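Local coordinates for protein cytochrome P450 (Picrophilus torridus, PDB 2RFB) that binds heme b through a thiolate ligand and probably acts as a monooxygenase that inserts one atom of molecular oxygen into a substrate, at residues P119-W124 with L184-G189. Numbering follows the deposited sequence.
With HEM (protoporphyrin IX containing Fe), chain G.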
loop_
_atom_site.group_PDB
_atom_site.type_symbol
_atom_site.label_atom_id
_atom_site.label_comp_id
_atom_site.label_asym_id
_atom_site.label_seq_id
_atom_site.Cartn_x
_atom_site.Cartn_y
_atom_site.Cartn_z
ATOM N N PRO A 119 14.024 0.293 -17.773
ATOM C CA PRO A 119 14.966 1.131 -16.996
ATOM C C PRO A 119 14.432 2.536 -16.640
ATOM O O PRO A 119 14.587 2.987 -15.492
ATOM C CB PRO A 119 16.227 1.211 -17.897
ATOM C CG PRO A 119 16.116 0.061 -18.850
ATOM C CD PRO A 119 14.639 -0.210 -19.029
ATOM N N LEU A 120 13.796 3.206 -17.589
ATOM C CA LEU A 120 13.295 4.543 -17.359
ATOM C C LEU A 120 12.082 4.521 -16.427
ATOM O O LEU A 120 11.966 5.370 -15.524
ATOM C CB LEU A 120 12.946 5.212 -18.676
ATOM C CG LEU A 120 12.273 6.574 -18.571
ATOM C CD1 LEU A 120 13.271 7.605 -18.047
ATOM C CD2 LEU A 120 11.693 6.988 -19.923
ATOM N N PHE A 121 11.195 3.542 -16.625
ATOM C CA PHE A 121 10.066 3.391 -15.720
ATOM C C PHE A 121 10.507 3.239 -14.259
ATOM O O PHE A 121 9.909 3.808 -13.364
ATOM C CB PHE A 121 9.133 2.250 -16.154
ATOM C CG PHE A 121 7.973 2.029 -15.220
ATOM C CD1 PHE A 121 6.850 2.832 -15.297
ATOM C CD2 PHE A 121 8.012 1.008 -14.273
ATOM C CE1 PHE A 121 5.754 2.651 -14.441
ATOM C CE2 PHE A 121 6.926 0.800 -13.416
ATOM C CZ PHE A 121 5.795 1.622 -13.498
ATOM N N LYS A 122 11.572 2.497 -14.034
ATOM C CA LYS A 122 12.041 2.295 -12.671
ATOM C C LYS A 122 12.638 3.589 -12.081
ATOM O O LYS A 122 12.419 3.897 -10.906
ATOM C CB LYS A 122 13.060 1.149 -12.618
ATOM C CG LYS A 122 12.500 -0.269 -12.870
ATOM C CD LYS A 122 13.670 -1.118 -13.437
ATOM C CE LYS A 122 13.531 -2.653 -13.279
ATOM N NZ LYS A 122 14.894 -3.349 -13.486
ATOM N N LEU A 123 13.360 4.357 -12.883
ATOM C CA LEU A 123 13.872 5.651 -12.425
ATOM C C LEU A 123 12.698 6.594 -12.105
ATOM O O LEU A 123 12.598 7.139 -11.009
ATOM C CB LEU A 123 14.816 6.247 -13.465
ATOM C CG LEU A 123 15.880 7.259 -13.029
ATOM C CD1 LEU A 123 16.935 6.651 -12.112
ATOM C CD2 LEU A 123 16.557 7.847 -14.272
ATOM N N TRP A 124 11.768 6.730 -13.036
ATOM C CA TRP A 124 10.597 7.541 -12.816
ATOM C C TRP A 124 9.839 7.069 -11.597
ATOM O O TRP A 124 9.515 7.857 -10.704
ATOM C CB TRP A 124 9.708 7.478 -14.048
ATOM C CG TRP A 124 8.508 8.341 -14.015
ATOM C CD1 TRP A 124 8.466 9.701 -14.061
ATOM C CD2 TRP A 124 7.148 7.902 -13.968
ATOM N NE1 TRP A 124 7.165 10.142 -14.047
ATOM C CE2 TRP A 124 6.336 9.057 -14.007
ATOM C CE3 TRP A 124 6.541 6.645 -13.926
ATOM C CZ2 TRP A 124 4.956 8.993 -13.987
ATOM C CZ3 TRP A 124 5.192 6.585 -13.922
ATOM C CH2 TRP A 124 4.395 7.753 -13.941
ATOM N N LEU A 184 -1.370 6.715 -9.294
ATOM C CA LEU A 184 -1.955 6.258 -8.034
ATOM C C LEU A 184 -1.689 4.807 -7.837
ATOM O O LEU A 184 -1.389 4.407 -6.737
ATOM C CB LEU A 184 -3.457 6.517 -7.970
ATOM C CG LEU A 184 -4.270 5.934 -6.817
ATOM C CD1 LEU A 184 -3.723 6.424 -5.487
ATOM C CD2 LEU A 184 -5.762 6.332 -6.978
ATOM N N LEU A 185 -1.771 3.994 -8.874
ATOM C CA LEU A 185 -1.363 2.582 -8.726
ATOM C C LEU A 185 0.100 2.359 -8.332
ATOM O O LEU A 185 0.430 1.402 -7.590
ATOM C CB LEU A 185 -1.641 1.800 -10.009
ATOM C CG LEU A 185 -3.114 1.871 -10.419
ATOM C CD1 LEU A 185 -3.331 1.195 -11.785
ATOM C CD2 LEU A 185 -3.934 1.246 -9.334
ATOM N N ILE A 186 0.983 3.211 -8.818
ATOM C CA ILE A 186 2.390 2.983 -8.595
ATOM C C ILE A 186 2.681 3.421 -7.174
ATOM O O ILE A 186 3.393 2.768 -6.442
ATOM C CB ILE A 186 3.281 3.779 -9.596
ATOM C CG1 ILE A 186 3.241 3.159 -10.990
ATOM C CG2 ILE A 186 4.755 3.797 -9.146
ATOM C CD1 ILE A 186 3.605 4.152 -12.092
ATOM N N ILE A 187 2.105 4.546 -6.777
ATOM C CA ILE A 187 2.467 5.125 -5.508
ATOM C C ILE A 187 1.848 4.340 -4.392
ATOM O O ILE A 187 2.504 4.125 -3.395
ATOM C CB ILE A 187 2.078 6.597 -5.404
ATOM C CG1 ILE A 187 2.915 7.400 -6.418
ATOM C CG2 ILE A 187 2.235 7.072 -3.934
ATOM C CD1 ILE A 187 2.308 8.721 -6.750
ATOM N N GLY A 188 0.621 3.859 -4.558
ATOM C CA GLY A 188 -0.021 3.136 -3.473
ATOM C C GLY A 188 0.426 1.703 -3.324
ATOM O O GLY A 188 0.174 1.069 -2.306
ATOM N N GLY A 189 1.085 1.146 -4.321
ATOM C CA GLY A 189 1.512 -0.232 -4.155
ATOM C C GLY A 189 2.997 -0.478 -3.846
ATOM O O GLY A 189 3.350 -1.578 -3.377
HETATM C CHA HEM G . -6.034 2.290 -0.914
HETATM C CHB HEM G . -3.071 0.351 2.514
HETATM C CHC HEM G . -0.758 -2.057 -1.145
HETATM C CHD HEM G . -3.202 0.390 -4.590
HETATM C C1A HEM G . -5.449 1.934 0.314
HETATM C C2A HEM G . -5.928 2.335 1.616
HETATM C C3A HEM G . -5.085 1.779 2.545
HETATM C C4A HEM G . -4.119 1.028 1.828
HETATM C CMA HEM G . -5.039 1.835 4.156
HETATM C CAA HEM G . -7.187 3.238 1.861
HETATM C CBA HEM G . -6.833 4.747 1.913
HETATM C CGA HEM G . -8.125 5.426 2.276
HETATM O O1A HEM G . -9.123 4.742 2.712
HETATM O O2A HEM G . -8.156 6.664 2.133
HETATM C C1B HEM G . -2.192 -0.503 1.819
HETATM C C2B HEM G . -1.270 -1.458 2.387
HETATM C C3B HEM G . -0.675 -2.064 1.306
HETATM C C4B HEM G . -1.204 -1.525 0.111
HETATM C CMB HEM G . -1.097 -1.644 3.960
HETATM C CAB HEM G . 0.448 -3.179 1.026
HETATM C CBB HEM G . 0.844 -4.169 1.974
HETATM C C1C HEM G . -1.219 -1.733 -2.470
HETATM C C2C HEM G . -0.885 -2.241 -3.821
HETATM C C3C HEM G . -1.589 -1.508 -4.718
HETATM C C4C HEM G . -2.332 -0.539 -4.015
HETATM C CMC HEM G . 0.093 -3.406 -4.307
HETATM C CAC HEM G . -1.628 -1.681 -6.288
HETATM C CBC HEM G . -1.384 -0.660 -7.131
HETATM C C1D HEM G . -4.210 1.129 -3.886
HETATM C C2D HEM G . -5.200 1.992 -4.489
HETATM C C3D HEM G . -6.018 2.563 -3.317
HETATM C C4D HEM G . -5.476 1.975 -2.159
HETATM C CMD HEM G . -5.399 2.348 -5.997
HETATM C CAD HEM G . -7.226 3.559 -3.254
HETATM C CBD HEM G . -8.515 2.742 -3.496
HETATM C CGD HEM G . -9.711 3.638 -3.469
HETATM O O1D HEM G . -9.570 4.806 -2.984
HETATM O O2D HEM G . -10.805 3.200 -3.936
HETATM N NA HEM G . -4.333 1.107 0.474
HETATM N NB HEM G . -2.148 -0.589 0.395
HETATM N NC HEM G . -2.128 -0.693 -2.671
HETATM N ND HEM G . -4.403 1.145 -2.484
HETATM FE FE HEM G . -3.404 0.103 -1.141
#
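The CD1 methyl of Ile-186 meets two aromatic rings side by side, those of Phe-121 and Trp-124. Ile-186 CD1 lies 3.5 Å from Phe-121 CE1. The same methyl is 3.4 Å from CZ3 of Trp-124, on the six-membered part of the indole. Its approach to both rings is oblique. CG1 of Ile-186 adds a looser touch, 3.9 Å from Phe-121 CZ. Phe-121 and Ile-186 reach for each other from opposite directions, whereas Trp-124 runs across the isoleucine at about a right angle. Both aromatic residues have CG anti to the backbone N (chi1 178° for Phe-121, -176° for Trp-124), and this carries CE1 and CZ of Phe-121 and CZ3 of Trp-124 toward helix 175-206. In Ile-186, CG1 is anti to the carbonyl carbon (chi1 -74°), which sends CD1 toward both rings. All three residues are buried, and the contact is wholly apolar. It joins helix 118-129 to helix 175-206, the long I-helix of the cytochrome P450 fold, which passes over the heme. Helix 101-111 packs on the same cluster, with Leu-111 against both Phe-121 and Ile-186. Met-144 of helix 136-153 touches Trp-124. The heme lies beyond helix 175-206 from Phe-121. There, Leu-184 CG approaches the heme methyl CMD at 3.8 Å, and Gly-188 and Gly-189 lie close against the porphyrin.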